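PDB 4GB5: uncharacterized protein from Kribbella flavida, which is of unknown function but has a SnoaL-like domain of the NTF2 clan, a fold that in relatives encloses a pocket for small molecules. Local coordinates for residues Glu7-Glu12 and Ala125-Asp130; Glu15-Tyr20 and His77-His82; Ala21-Leu26 and Thr30-Arg35; Asp39-Asp44 and Ser59-Ala64; Gly81-Ile86 and Thr92-Val97. All blocks are in the same frame, centred on the assembly; numbering follows the deposited sequence.

All five contacts lie within one SnoaL-like fold, in which helices pack against a curved mixed sheet. Helix 6-25 supplies one side of interactions 1, 2 and 3, in that order along its length. Interaction 3 is nested inside the chain loop closed by interaction 2, and both lie inside that of interaction 1. Interactions 2 and 5 share Gly81 and His82, with centres about 9 Å apart. Interaction 4 lies toward the other end of the sheet, joining strand 41-44 to helix 58-69. Salt bridge Arg34-Asp39 links interactions 3 and 4. Interactions 1, 2, 3 and 5 border neighbouring subunits, so helix 6-25 and the hairpin strands serve both the domain core and the trimer.

Interaction 1: residues Glu7-Glu12 and Ala125-Asp130; sequences ETDRAE and AVRTAD
Asp9 and Arg127 form a salt bridge that ties the first turns of helix 6-25 to the end of strand 114-128. In this SnoaL-like fold the helix packs against the sheet, and here the two elements meet through these two side chains. The tight part is the ion pair. Arg127 grips the carboxylate end-on, with one terminal nitrogen to each oxygen. NH2 of Arg127 lies 2.6 Å from OD1 of Asp9, and NH1 of Arg127 lies 2.9 Å from OD2 of Asp9. The grip is not flat: carboxylate and guanidinium planes are turned 57° apart. Arg127 reaches across with CG anti to its backbone N (chi1 -176°), and its chain then bends at chi2 and chi3.

Asp9 is buried, and its OD1 also accepts from Trp132 NE1. These donors would probably stabilise its negative charge. Arg127 is on the exposed side, where its side chain also touches Trp132 and NH1 makes a weak bond to Ser88 O. The contact is small, with 87 Å² buried in all, and the nearest CA atoms, those of Asp9 and Arg127, are 8.7 Å apart. On the helix, Arg10 holds Glu7 side-on beside the neighbouring subunits. At the Asp9 pair, the NH1 bond of Arg127 is the straighter (160°), yet it meets OD2 of Asp9 from above the carboxylate plane.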
# COMPACT_ATOMS: atom_id res chain seq x y z
N GLU A 7 17.12 14.15 -1.08
CA GLU A 7 15.78 13.76 -1.47
C GLU A 7 15.81 12.84 -2.67
O GLU A 7 14.95 11.99 -2.80
CB GLU A 7 14.86 14.96 -1.71
CG GLU A 7 14.48 15.69 -0.42
CD GLU A 7 13.92 14.76 0.65
OE1 GLU A 7 13.21 13.79 0.31
OE2 GLU A 7 14.23 14.99 1.84
N THR A 8 16.81 12.99 -3.54
CA THR A 8 16.91 12.04 -4.63
C THR A 8 17.28 10.68 -4.07
O THR A 8 16.72 9.67 -4.48
CB THR A 8 17.93 12.47 -5.67
OG1 THR A 8 17.54 13.74 -6.22
CG2 THR A 8 18.02 11.42 -6.78
N ASP A 9 18.20 10.65 -3.11
CA ASP A 9 18.57 9.38 -2.47
C ASP A 9 17.36 8.72 -1.82
O ASP A 9 17.13 7.54 -1.98
CB ASP A 9 19.63 9.60 -1.38
CG ASP A 9 20.98 9.91 -1.93
OD1 ASP A 9 21.33 9.41 -3.03
OD2 ASP A 9 21.72 10.69 -1.28
N ARG A 10 16.57 9.50 -1.09
CA ARG A 10 15.37 8.96 -0.44
C ARG A 10 14.43 8.37 -1.45
O ARG A 10 13.92 7.28 -1.25
CB ARG A 10 14.63 10.05 0.36
CG ARG A 10 13.42 9.47 1.11
CD ARG A 10 12.41 10.49 1.54
NE ARG A 10 13.01 11.61 2.23
CZ ARG A 10 13.04 11.80 3.54
NH1 ARG A 10 12.55 10.89 4.37
NH2 ARG A 10 13.59 12.91 4.03
N ALA A 11 14.16 9.11 -2.51
CA ALA A 11 13.21 8.63 -3.52
C ALA A 11 13.73 7.33 -4.19
O ALA A 11 12.96 6.41 -4.44
CB ALA A 11 12.92 9.72 -4.56
N GLU A 12 15.03 7.26 -4.45
CA GLU A 12 15.62 6.09 -5.07
C GLU A 12 15.56 4.89 -4.13
O GLU A 12 15.31 3.74 -4.57
CB GLU A 12 17.04 6.37 -5.56
CG GLU A 12 17.09 7.24 -6.83
CD GLU A 12 18.49 7.56 -7.29
OE1 GLU A 12 19.45 7.11 -6.62
OE2 GLU A 12 18.63 8.24 -8.33
N ALA A 125 20.36 -0.27 3.26
CA ALA A 125 20.78 -0.05 1.87
C ALA A 125 22.13 0.60 1.83
O ALA A 125 22.57 1.20 2.81
CB ALA A 125 19.78 0.83 1.15
N VAL A 126 22.84 0.40 0.73
CA VAL A 126 24.12 1.02 0.48
C VAL A 126 24.14 1.64 -0.89
O VAL A 126 23.50 1.14 -1.85
CB VAL A 126 25.28 0.04 0.63
CG1 VAL A 126 25.34 -0.49 2.04
CG2 VAL A 126 25.17 -1.08 -0.31
N ARG A 127 24.83 2.77 -0.98
CA ARG A 127 24.95 3.44 -2.26
C ARG A 127 26.15 2.86 -3.00
O ARG A 127 27.30 3.07 -2.64
CB ARG A 127 25.10 4.96 -2.07
CG ARG A 127 25.13 5.75 -3.39
CD ARG A 127 26.04 7.01 -3.30
NE ARG A 127 25.68 7.91 -2.21
CZ ARG A 127 24.63 8.72 -2.23
NH1 ARG A 127 24.36 9.51 -1.19
NH2 ARG A 127 23.83 8.74 -3.29
N THR A 128 25.87 2.07 -4.02
CA THR A 128 26.94 1.49 -4.83
C THR A 128 27.24 2.38 -5.99
O THR A 128 26.56 3.37 -6.23
CB THR A 128 26.58 0.11 -5.40
OG1 THR A 128 25.73 0.25 -6.55
CG2 THR A 128 25.98 -0.77 -4.34
N ALA A 129 28.29 2.04 -6.72
CA ALA A 129 28.61 2.78 -7.91
C ALA A 129 27.51 2.74 -8.97
O ALA A 129 27.47 3.60 -9.86
CB ALA A 129 29.93 2.27 -8.50
N ASP A 130 26.63 1.75 -8.89
CA ASP A 130 25.51 1.61 -9.82
C ASP A 130 24.17 1.97 -9.16
O ASP A 130 23.10 1.59 -9.63
CB ASP A 130 25.45 0.18 -10.36
CG ASP A 130 26.65 -0.16 -11.21
OD1 ASP A 130 26.85 0.52 -12.24
OD2 ASP A 130 27.38 -1.11 -10.85

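Interaction 2: residues Glu15-Tyr20 and His77-His82; sequences ELFGRY and HAITGH
Phe17 packs on Ile79 and His82 of the strand, which come to the same side of its ring. His82 turns its ring edge toward the face of Phe17 in an offset edge-to-face pair, with ring centroids 5.5 Å apart and planes at 66°. The edge atoms do the touching: CD2 of His82 is 3.9 Å from CG of Phe17, and NE2 of His82 is 3.8 Å from CB of Phe17. Ile79 uses two branches. Its CG2 meets CD1 of the Phe17 ring at 3.9 Å. Its CD1 comes within 3.8 Å of the backbone O of Phe17 and also touches CD2 of Tyr20 at 3.9 Å. In Ile79, CG1 stands anti to the carbonyl carbon (chi1 -51°), which carries CD1 toward the helix while CG2 serves the Phe17 ring. With an alanine in place of Phe17, Ile79 CG2 and the His82 edge would probably lose the ring they pack on, leaving a gap between helix and sheet.

The next shell holds these groups in place. Ile93 and Leu134 pack on Phe17, Ile14 touches His82, and Tyr121 meets Tyr20 edge-to-face. Nearby, the backbone N of His77 donates to Asp25. On the helix flank, Glu15 bonds to the backbone N of Val84 of a neighbouring subunit. Helix 15-20 runs antiparallel to strand 77-82, at 167° and 9.0 Å between the short axes. A long N-terminal helix covering the concave side of a curved sheet in this way is characteristic of the NTF2-like fold.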
# COMPACT_ATOMS: atom_id res chain seq x y z
N GLU A 15 12.00 3.70 -4.08
CA GLU A 15 11.73 2.97 -5.33
C GLU A 15 12.33 1.59 -5.30
O GLU A 15 11.77 0.67 -5.91
CB GLU A 15 12.29 3.77 -6.50
CG GLU A 15 12.03 3.19 -7.83
CD GLU A 15 12.39 4.14 -8.95
OE1 GLU A 15 11.59 5.06 -9.28
OE2 GLU A 15 13.50 3.97 -9.49
N LEU A 16 13.45 1.38 -4.62
CA LEU A 16 14.01 0.04 -4.53
C LEU A 16 13.04 -0.96 -3.98
O LEU A 16 13.09 -2.15 -4.34
CB LEU A 16 15.21 -0.05 -3.59
CG LEU A 16 16.54 0.32 -4.13
CD1 LEU A 16 17.56 0.29 -3.03
CD2 LEU A 16 16.93 -0.68 -5.21
N PHE A 17 12.16 -0.51 -3.09
CA PHE A 17 11.15 -1.41 -2.55
C PHE A 17 10.10 -1.80 -3.58
O PHE A 17 9.53 -2.89 -3.49
CB PHE A 17 10.52 -0.81 -1.28
CG PHE A 17 11.43 -0.90 -0.12
CD1 PHE A 17 11.31 -1.99 0.76
CD2 PHE A 17 12.43 0.01 0.11
CE1 PHE A 17 12.14 -2.13 1.84
CE2 PHE A 17 13.29 -0.14 1.16
CZ PHE A 17 13.15 -1.21 2.06
N GLY A 18 9.82 -0.93 -4.55
CA GLY A 18 8.97 -1.31 -5.68
C GLY A 18 9.62 -2.41 -6.51
O GLY A 18 8.98 -3.40 -6.86
N ARG A 19 10.90 -2.23 -6.82
CA ARG A 19 11.65 -3.23 -7.55
C ARG A 19 11.81 -4.53 -6.75
O ARG A 19 11.78 -5.64 -7.32
CB ARG A 19 13.02 -2.67 -7.95
CG ARG A 19 12.97 -1.43 -8.84
CD ARG A 19 14.30 -1.22 -9.55
NE ARG A 19 14.12 -0.76 -10.93
CZ ARG A 19 14.19 0.50 -11.32
NH1 ARG A 19 14.03 0.81 -12.59
NH2 ARG A 19 14.44 1.46 -10.44
N TYR A 20 11.97 -4.42 -5.44
CA TYR A 20 12.05 -5.60 -4.58
C TYR A 20 10.78 -6.42 -4.69
O TYR A 20 10.81 -7.65 -4.84
CB TYR A 20 12.28 -5.18 -3.12
CG TYR A 20 12.24 -6.35 -2.12
CD1 TYR A 20 13.37 -7.02 -1.79
CD2 TYR A 20 11.04 -6.77 -1.53
CE1 TYR A 20 13.36 -8.07 -0.91
CE2 TYR A 20 11.01 -7.81 -0.64
CZ TYR A 20 12.17 -8.46 -0.33
OH TYR A 20 12.15 -9.51 0.56
N HIS A 77 3.10 -8.45 -3.00
CA HIS A 77 3.70 -7.74 -1.89
C HIS A 77 3.30 -6.30 -1.95
O HIS A 77 3.71 -5.61 -2.89
CB HIS A 77 5.23 -7.84 -1.92
CG HIS A 77 5.75 -9.21 -1.66
ND1 HIS A 77 5.56 -10.24 -2.53
CD2 HIS A 77 6.50 -9.70 -0.64
CE1 HIS A 77 6.12 -11.34 -2.06
NE2 HIS A 77 6.72 -11.04 -0.91
N ALA A 78 2.57 -5.83 -0.93
CA ALA A 78 2.22 -4.43 -0.81
C ALA A 78 3.08 -3.83 0.28
O ALA A 78 2.87 -4.10 1.48
CB ALA A 78 0.75 -4.31 -0.48
N ILE A 79 4.05 -3.02 -0.11
CA ILE A 79 5.03 -2.41 0.81
C ILE A 79 4.72 -0.93 0.91
O ILE A 79 4.65 -0.21 -0.09
CB ILE A 79 6.46 -2.67 0.35
CG1 ILE A 79 6.64 -4.17 0.06
CG2 ILE A 79 7.49 -2.13 1.33
CD1 ILE A 79 8.01 -4.54 -0.43
N THR A 80 4.52 -0.47 2.15
CA THR A 80 4.03 0.86 2.40
C THR A 80 4.71 1.47 3.61
O THR A 80 5.41 0.78 4.38
CB THR A 80 2.52 0.82 2.70
OG1 THR A 80 2.26 0.02 3.87
CG2 THR A 80 1.75 0.26 1.57
N GLY A 81 4.54 2.77 3.82
CA GLY A 81 4.95 3.35 5.10
C GLY A 81 6.44 3.44 5.33
O GLY A 81 6.91 3.31 6.46
N HIS A 82 7.21 3.73 4.30
CA HIS A 82 8.68 3.75 4.38
C HIS A 82 9.18 4.83 5.32
O HIS A 82 8.82 5.99 5.17
CB HIS A 82 9.31 3.93 2.99
CG HIS A 82 8.68 3.07 1.95
ND1 HIS A 82 7.46 3.39 1.39
CD2 HIS A 82 9.10 1.93 1.35
CE1 HIS A 82 7.16 2.48 0.49
NE2 HIS A 82 8.12 1.57 0.46

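Interaction 3: residues Ala21-Leu26 and Thr30-Arg35; sequences ADIADL and TDLPRR
The turn that links helix 6-25 to the short helix 32-36 closes on Ile23 and Leu32, with Pro33 beside them. CG1 of Ile23 lies 3.7 Å from CG of Leu32, and the two side chains cross at a slant. CD1 of Ile23 goes further, to 3.8 Å from CA of Pro33. The chain of Ile23 is extended at its second torsion (chi2 165°), which takes CD1 past Leu32 to the proline. CG of Pro33 in turn lies 4.1 Å from CD1 of Ile23.

Leu32 has a second neighbour: its CD2 touches CB of Asp22 at 3.7 Å. The carboxylate of Asp22 serves another purpose, since OD1 bonds to His94 NE2 of a neighbouring subunit. As in NTF2-like domains, the long first helix is followed by a short one before the chain enters the sheet. Glu28 sits in the connection and accepts from the backbone N atoms of Thr30, Asp31 and Leu32. Leu65 of helix 58-69 also packs on Ile23.

Away from the apolar patch, Arg35 grips Asp31 side-on through two nitrogens. The straighter of these bonds (170°) runs from NE of Arg35 to OD2 of Asp31, 2.8 Å long and in the guanidinium plane.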
# COMPACT_ATOMS: atom_id res chain seq x y z
N ALA A 21 9.66 -5.75 -4.59
CA ALA A 21 8.35 -6.43 -4.73
C ALA A 21 8.17 -7.03 -6.10
O ALA A 21 7.63 -8.12 -6.23
CB ALA A 21 7.22 -5.48 -4.39
N ASP A 22 8.72 -6.37 -7.10
CA ASP A 22 8.67 -6.90 -8.45
C ASP A 22 9.45 -8.22 -8.62
O ASP A 22 9.03 -9.07 -9.37
CB ASP A 22 9.25 -5.91 -9.45
CG ASP A 22 8.36 -4.70 -9.70
OD1 ASP A 22 7.11 -4.86 -9.58
OD2 ASP A 22 8.91 -3.62 -10.09
N ILE A 23 10.59 -8.38 -7.93
CA ILE A 23 11.34 -9.65 -8.01
C ILE A 23 10.41 -10.81 -7.76
O ILE A 23 10.32 -11.75 -8.56
CB ILE A 23 12.52 -9.68 -7.00
CG1 ILE A 23 13.62 -8.74 -7.48
CG2 ILE A 23 13.11 -11.08 -6.88
CD1 ILE A 23 14.65 -8.40 -6.43
N ALA A 24 9.72 -10.78 -6.62
CA ALA A 24 8.87 -11.88 -6.27
C ALA A 24 7.65 -11.93 -7.16
O ALA A 24 7.30 -12.99 -7.67
CB ALA A 24 8.45 -11.74 -4.84
N ASP A 25 6.98 -10.81 -7.34
CA ASP A 25 5.63 -10.84 -7.91
C ASP A 25 5.64 -10.98 -9.43
O ASP A 25 4.67 -11.51 -10.01
CB ASP A 25 4.82 -9.61 -7.48
CG ASP A 25 4.65 -9.49 -5.99
OD1 ASP A 25 4.76 -10.51 -5.27
OD2 ASP A 25 4.42 -8.36 -5.48
N LEU A 26 6.71 -10.56 -10.08
CA LEU A 26 6.93 -10.87 -11.52
C LEU A 26 7.73 -12.16 -11.72
O LEU A 26 7.94 -12.56 -12.85
CB LEU A 26 7.69 -9.74 -12.22
CG LEU A 26 7.03 -8.36 -12.26
CD1 LEU A 26 7.98 -7.28 -12.71
CD2 LEU A 26 5.76 -8.39 -13.11
N THR A 30 16.55 -13.38 -11.77
CA THR A 30 17.85 -13.42 -12.42
C THR A 30 18.47 -12.05 -12.60
O THR A 30 19.56 -11.80 -12.07
CB THR A 30 17.66 -14.13 -13.78
OG1 THR A 30 17.18 -15.46 -13.52
CG2 THR A 30 18.95 -14.16 -14.52
N ASP A 31 17.81 -11.19 -13.36
CA ASP A 31 18.30 -9.83 -13.61
C ASP A 31 17.97 -8.84 -12.48
O ASP A 31 18.87 -8.16 -11.96
CB ASP A 31 17.72 -9.33 -14.95
CG ASP A 31 18.09 -7.89 -15.27
OD1 ASP A 31 19.23 -7.67 -15.70
OD2 ASP A 31 17.24 -6.99 -15.10
N LEU A 32 16.71 -8.75 -12.11
CA LEU A 32 16.22 -7.77 -11.15
C LEU A 32 17.00 -7.84 -9.82
O LEU A 32 17.33 -6.77 -9.26
CB LEU A 32 14.73 -7.91 -10.95
CG LEU A 32 13.90 -6.70 -10.60
CD1 LEU A 32 14.36 -5.41 -11.30
CD2 LEU A 32 12.46 -7.05 -10.97
N PRO A 33 17.29 -9.06 -9.28
CA PRO A 33 18.02 -9.02 -8.00
C PRO A 33 19.34 -8.27 -8.07
O PRO A 33 19.71 -7.67 -7.05
CB PRO A 33 18.22 -10.49 -7.66
CG PRO A 33 17.01 -11.17 -8.30
CD PRO A 33 16.80 -10.43 -9.58
N ARG A 34 20.03 -8.28 -9.21
CA ARG A 34 21.26 -7.52 -9.32
C ARG A 34 21.05 -6.01 -9.30
O ARG A 34 21.94 -5.27 -8.92
CB ARG A 34 22.00 -7.89 -10.60
CG ARG A 34 22.27 -9.35 -10.72
CD ARG A 34 23.70 -9.68 -10.36
NE ARG A 34 23.82 -11.08 -9.96
CZ ARG A 34 24.71 -11.55 -9.09
NH1 ARG A 34 25.59 -10.74 -8.50
NH2 ARG A 34 24.71 -12.85 -8.81
N ARG A 35 19.87 -5.59 -9.73
CA ARG A 35 19.50 -4.18 -9.73
C ARG A 35 18.99 -3.71 -8.39
O ARG A 35 18.88 -2.51 -8.12
CB ARG A 35 18.41 -3.95 -10.77
CG ARG A 35 18.92 -4.36 -12.14
CD ARG A 35 17.97 -3.99 -13.25
NE ARG A 35 18.46 -4.54 -14.51
CZ ARG A 35 19.35 -3.96 -15.32
NH1 ARG A 35 19.84 -2.77 -15.03
NH2 ARG A 35 19.72 -4.58 -16.44

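Interaction 4: residues Asp39-Asp44 and Ser59-Ala64; sequences DPLTID and SDYGAA
Ser59 meets Asp39 through a water, while Tyr61 meets Leu41 and Ile43 directly. At Ser59, in the first turn of helix 58-69, the backbone N donates to water 1 at 3.0 Å from its oxygen. The same water donates to OD2 of Asp39 at 2.7 Å. This carboxylate has further partners: Arg34 forms a salt bridge to OD2, and the N of Leu58 bonds to OD1. Asp39 thus gathers the start of the helix and the preceding helix 32-36 at one point. The chain turns a corner here, with a cis peptide before Pro40.

Two residues on, Tyr61 carries the apolar contact. CD2 of Leu41 sits over the middle of its ring, 3.6 Å from the centroid and only 9° off the normal, a CH-pi contact. CG2 of Ile43 approaches the same ring obliquely, 3.8 Å from CE2 of Tyr61. The first torsion of Tyr61 (chi1 170°) sets CG anti to the backbone N and swings the ring out to the strand. Val56 and His37 also pack on it, His37 edge-to-face. Replacing Tyr61 by a serine is likely to strip Leu41 CD2 of its ring face and leave Ile43 CG2 facing a gap. Beyond it, Ala63 N bonds to Ser59 O. A helix packed on the short strands 41-44 and 54-56 at one end of the sheet is consistent with the cone-like shape of NTF2-like domains.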
# COMPACT_ATOMS: atom_id res chain seq x y z
N ASP A 39 25.71 -8.00 -3.51
CA ASP A 39 26.21 -9.38 -3.58
C ASP A 39 27.51 -9.37 -2.79
O ASP A 39 28.49 -8.81 -3.26
CB ASP A 39 26.50 -9.79 -5.02
CG ASP A 39 26.78 -11.27 -5.17
OD1 ASP A 39 26.80 -11.98 -4.14
OD2 ASP A 39 27.05 -11.71 -6.32
N PRO A 40 27.53 -10.01 -1.61
CA PRO A 40 26.45 -10.79 -1.02
C PRO A 40 25.37 -9.95 -0.37
O PRO A 40 25.47 -8.74 -0.31
CB PRO A 40 27.18 -11.66 0.01
CG PRO A 40 28.35 -10.81 0.44
CD PRO A 40 28.76 -10.06 -0.80
N LEU A 41 24.36 -10.64 0.14
CA LEU A 41 23.17 -10.05 0.75
C LEU A 41 22.97 -10.70 2.12
O LEU A 41 23.08 -11.93 2.27
CB LEU A 41 21.95 -10.37 -0.13
CG LEU A 41 20.54 -9.98 0.33
CD1 LEU A 41 20.52 -8.48 0.51
CD2 LEU A 41 19.48 -10.37 -0.62
N THR A 42 22.65 -9.90 3.14
CA THR A 42 22.25 -10.45 4.41
C THR A 42 20.73 -10.59 4.48
O THR A 42 20.02 -9.66 4.12
CB THR A 42 22.75 -9.58 5.55
OG1 THR A 42 24.18 -9.60 5.53
CG2 THR A 42 22.29 -10.12 6.88
N ILE A 43 20.25 -11.76 4.89
CA ILE A 43 18.83 -12.03 4.98
C ILE A 43 18.44 -12.58 6.34
O ILE A 43 19.16 -13.34 6.94
CB ILE A 43 18.37 -13.01 3.90
CG1 ILE A 43 19.21 -14.27 3.96
CG2 ILE A 43 18.51 -12.40 2.53
CD1 ILE A 43 18.68 -15.39 3.06
N ASP A 44 17.29 -12.14 6.84
CA ASP A 44 16.75 -12.61 8.08
C ASP A 44 15.25 -12.73 7.96
O ASP A 44 14.49 -11.72 8.02
CB ASP A 44 17.13 -11.66 9.21
CG ASP A 44 16.54 -12.06 10.56
OD1 ASP A 44 15.68 -12.98 10.61
OD2 ASP A 44 16.90 -11.41 11.57
N SER A 59 23.50 -15.05 -6.03
CA SER A 59 22.97 -16.05 -6.93
C SER A 59 22.29 -17.19 -6.14
O SER A 59 21.33 -17.79 -6.61
CB SER A 59 24.04 -16.56 -7.88
OG SER A 59 25.01 -17.25 -7.16
N ASP A 60 22.81 -17.50 -4.95
CA ASP A 60 22.16 -18.48 -4.08
C ASP A 60 20.78 -17.97 -3.66
O ASP A 60 19.81 -18.74 -3.61
CB ASP A 60 22.98 -18.75 -2.82
CG ASP A 60 24.21 -19.61 -3.08
OD1 ASP A 60 24.33 -20.21 -4.16
OD2 ASP A 60 25.05 -19.73 -2.14
N TYR A 61 20.71 -16.70 -3.25
CA TYR A 61 19.46 -16.11 -2.81
C TYR A 61 18.46 -16.17 -3.95
O TYR A 61 17.32 -16.57 -3.78
CB TYR A 61 19.71 -14.65 -2.37
CG TYR A 61 18.49 -13.83 -2.10
CD1 TYR A 61 18.08 -12.86 -3.00
CD2 TYR A 61 17.74 -14.03 -0.95
CE1 TYR A 61 16.94 -12.10 -2.74
CE2 TYR A 61 16.61 -13.29 -0.69
CZ TYR A 61 16.25 -12.33 -1.57
OH TYR A 61 15.11 -11.60 -1.29
N GLY A 62 18.88 -15.76 -5.14
CA GLY A 62 17.98 -15.82 -6.29
C GLY A 62 17.47 -17.22 -6.59
O GLY A 62 16.29 -17.39 -6.86
N ALA A 63 18.35 -18.22 -6.53
CA ALA A 63 17.98 -19.60 -6.82
C ALA A 63 16.99 -20.10 -5.77
O ALA A 63 16.04 -20.82 -6.08
CB ALA A 63 19.25 -20.50 -6.86
N ALA A 64 17.24 -19.72 -4.51
CA ALA A 64 16.37 -20.11 -3.42
C ALA A 64 14.98 -19.49 -3.58
O ALA A 64 13.97 -20.14 -3.34
CB ALA A 64 16.98 -19.68 -2.09
O HOH W 1 26.30 -14.28 -6.61

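Interaction 5: residues Gly81-Ile86 and Thr92-Val97; sequences GHVVTI and TIHAHV
Val84 and Ile93 lie side by side and point the same way, with CG2 of Val84 4.1 Å from CG2 of Ile93. They form a non-hydrogen-bonded antiparallel pair on the face that looks toward helix 6-25, where Ile13 packs on Ile93. On the same side, CB of Ala95 comes within 4.1 Å of CD2 of His82.

The other face carries Val83 with His94 and Thr85 with Thr92, both hydrogen-bonded pairs. N of Val83 lies 2.8 Å from O of His94, and N of Thr85 lies 2.9 Å from O of Thr92; each pair has the return bond too. The His94 ring turns its edge to CG2 of Val83, and its ND1 bonds to Asp122. The two threonines also run alongside each other, with CB of Thr85 3.4 Å from OG1 of Thr92. Water 3 is hydrogen-bonded to both hydroxyls and donates to O of Val83. Farther along, water 2 joins O of Gly81 to ND1 of His96, lying 2.7 Å from that nitrogen in the ring plane. The strand axes run at 173°. This is a beta hairpin at the edge of the NTF2-like sheet, here bordering another subunit.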
# COMPACT_ATOMS: atom_id res chain seq x y z
N GLY A 81 4.54 2.77 3.82
CA GLY A 81 4.95 3.35 5.10
C GLY A 81 6.44 3.44 5.33
O GLY A 81 6.91 3.31 6.46
N HIS A 82 7.21 3.73 4.30
CA HIS A 82 8.68 3.75 4.38
C HIS A 82 9.18 4.83 5.32
O HIS A 82 8.82 5.99 5.17
CB HIS A 82 9.31 3.93 2.99
CG HIS A 82 8.68 3.07 1.95
ND1 HIS A 82 7.46 3.39 1.39
CD2 HIS A 82 9.10 1.93 1.35
CE1 HIS A 82 7.16 2.48 0.49
NE2 HIS A 82 8.12 1.57 0.46
N VAL A 83 10.05 4.45 6.26
CA VAL A 83 10.69 5.37 7.17
C VAL A 83 12.19 5.20 6.91
O VAL A 83 12.76 4.14 7.20
CB VAL A 83 10.34 5.02 8.58
CG1 VAL A 83 11.05 5.94 9.55
CG2 VAL A 83 8.84 5.04 8.85
N VAL A 84 12.79 6.23 6.27
CA VAL A 84 14.13 6.12 5.69
C VAL A 84 15.06 7.05 6.43
O VAL A 84 14.77 8.24 6.58
CB VAL A 84 14.07 6.50 4.20
CG1 VAL A 84 15.46 6.49 3.62
CG2 VAL A 84 13.12 5.59 3.41
N THR A 85 16.20 6.52 6.88
CA THR A 85 17.22 7.31 7.51
C THR A 85 18.50 7.14 6.74
O THR A 85 18.95 6.02 6.58
CB THR A 85 17.40 6.85 8.96
OG1 THR A 85 16.10 6.84 9.60
CG2 THR A 85 18.32 7.78 9.73
N ILE A 86 19.07 8.24 6.24
CA ILE A 86 20.22 8.17 5.35
C ILE A 86 21.44 8.81 6.03
O ILE A 86 21.33 9.86 6.68
CB ILE A 86 19.95 8.93 4.06
CG1 ILE A 86 18.73 8.32 3.37
CG2 ILE A 86 21.17 8.90 3.15
CD1 ILE A 86 18.15 9.20 2.26
N THR A 92 19.00 3.13 6.55
CA THR A 92 18.09 2.15 7.11
C THR A 92 16.68 2.45 6.65
O THR A 92 16.32 3.61 6.46
CB THR A 92 18.10 2.14 8.64
OG1 THR A 92 17.73 3.44 9.13
CG2 THR A 92 19.49 1.83 9.14
N ILE A 93 15.90 1.40 6.45
CA ILE A 93 14.52 1.59 6.09
C ILE A 93 13.66 0.65 6.90
O ILE A 93 13.85 -0.56 6.87
CB ILE A 93 14.26 1.26 4.64
CG1 ILE A 93 15.26 1.94 3.71
CG2 ILE A 93 12.83 1.63 4.29
CD1 ILE A 93 16.49 1.19 3.40
N HIS A 94 12.66 1.22 7.54
CA HIS A 94 11.60 0.46 8.17
C HIS A 94 10.36 0.61 7.32
O HIS A 94 10.02 1.74 6.91
CB HIS A 94 11.34 0.98 9.58
CG HIS A 94 10.08 0.46 10.20
ND1 HIS A 94 10.06 -0.71 10.92
CD2 HIS A 94 8.84 0.97 10.25
CE1 HIS A 94 8.83 -0.91 11.38
NE2 HIS A 94 8.06 0.07 10.95
N ALA A 95 9.67 -0.47 7.04
CA ALA A 95 8.45 -0.37 6.23
C ALA A 95 7.43 -1.40 6.65
O ALA A 95 7.79 -2.43 7.23
CB ALA A 95 8.75 -0.48 4.71
N HIS A 96 6.18 -1.14 6.30
CA HIS A 96 5.14 -2.15 6.39
C HIS A 96 5.13 -3.04 5.15
O HIS A 96 5.38 -2.58 4.03
CB HIS A 96 3.77 -1.47 6.44
CG HIS A 96 3.33 -1.03 7.79
ND1 HIS A 96 4.05 -0.15 8.59
CD2 HIS A 96 2.22 -1.36 8.50
CE1 HIS A 96 3.41 0.02 9.73
NE2 HIS A 96 2.30 -0.70 9.71
N VAL A 97 4.81 -4.31 5.36
CA VAL A 97 4.57 -5.24 4.27
C VAL A 97 3.37 -6.11 4.52
O VAL A 97 3.18 -6.65 5.60
CB VAL A 97 5.83 -6.11 3.96
CG1 VAL A 97 6.33 -6.86 5.13
CG2 VAL A 97 5.56 -7.09 2.78
O HOH W 2 6.07 1.67 8.53
O HOH W 3 14.89 4.33 9.15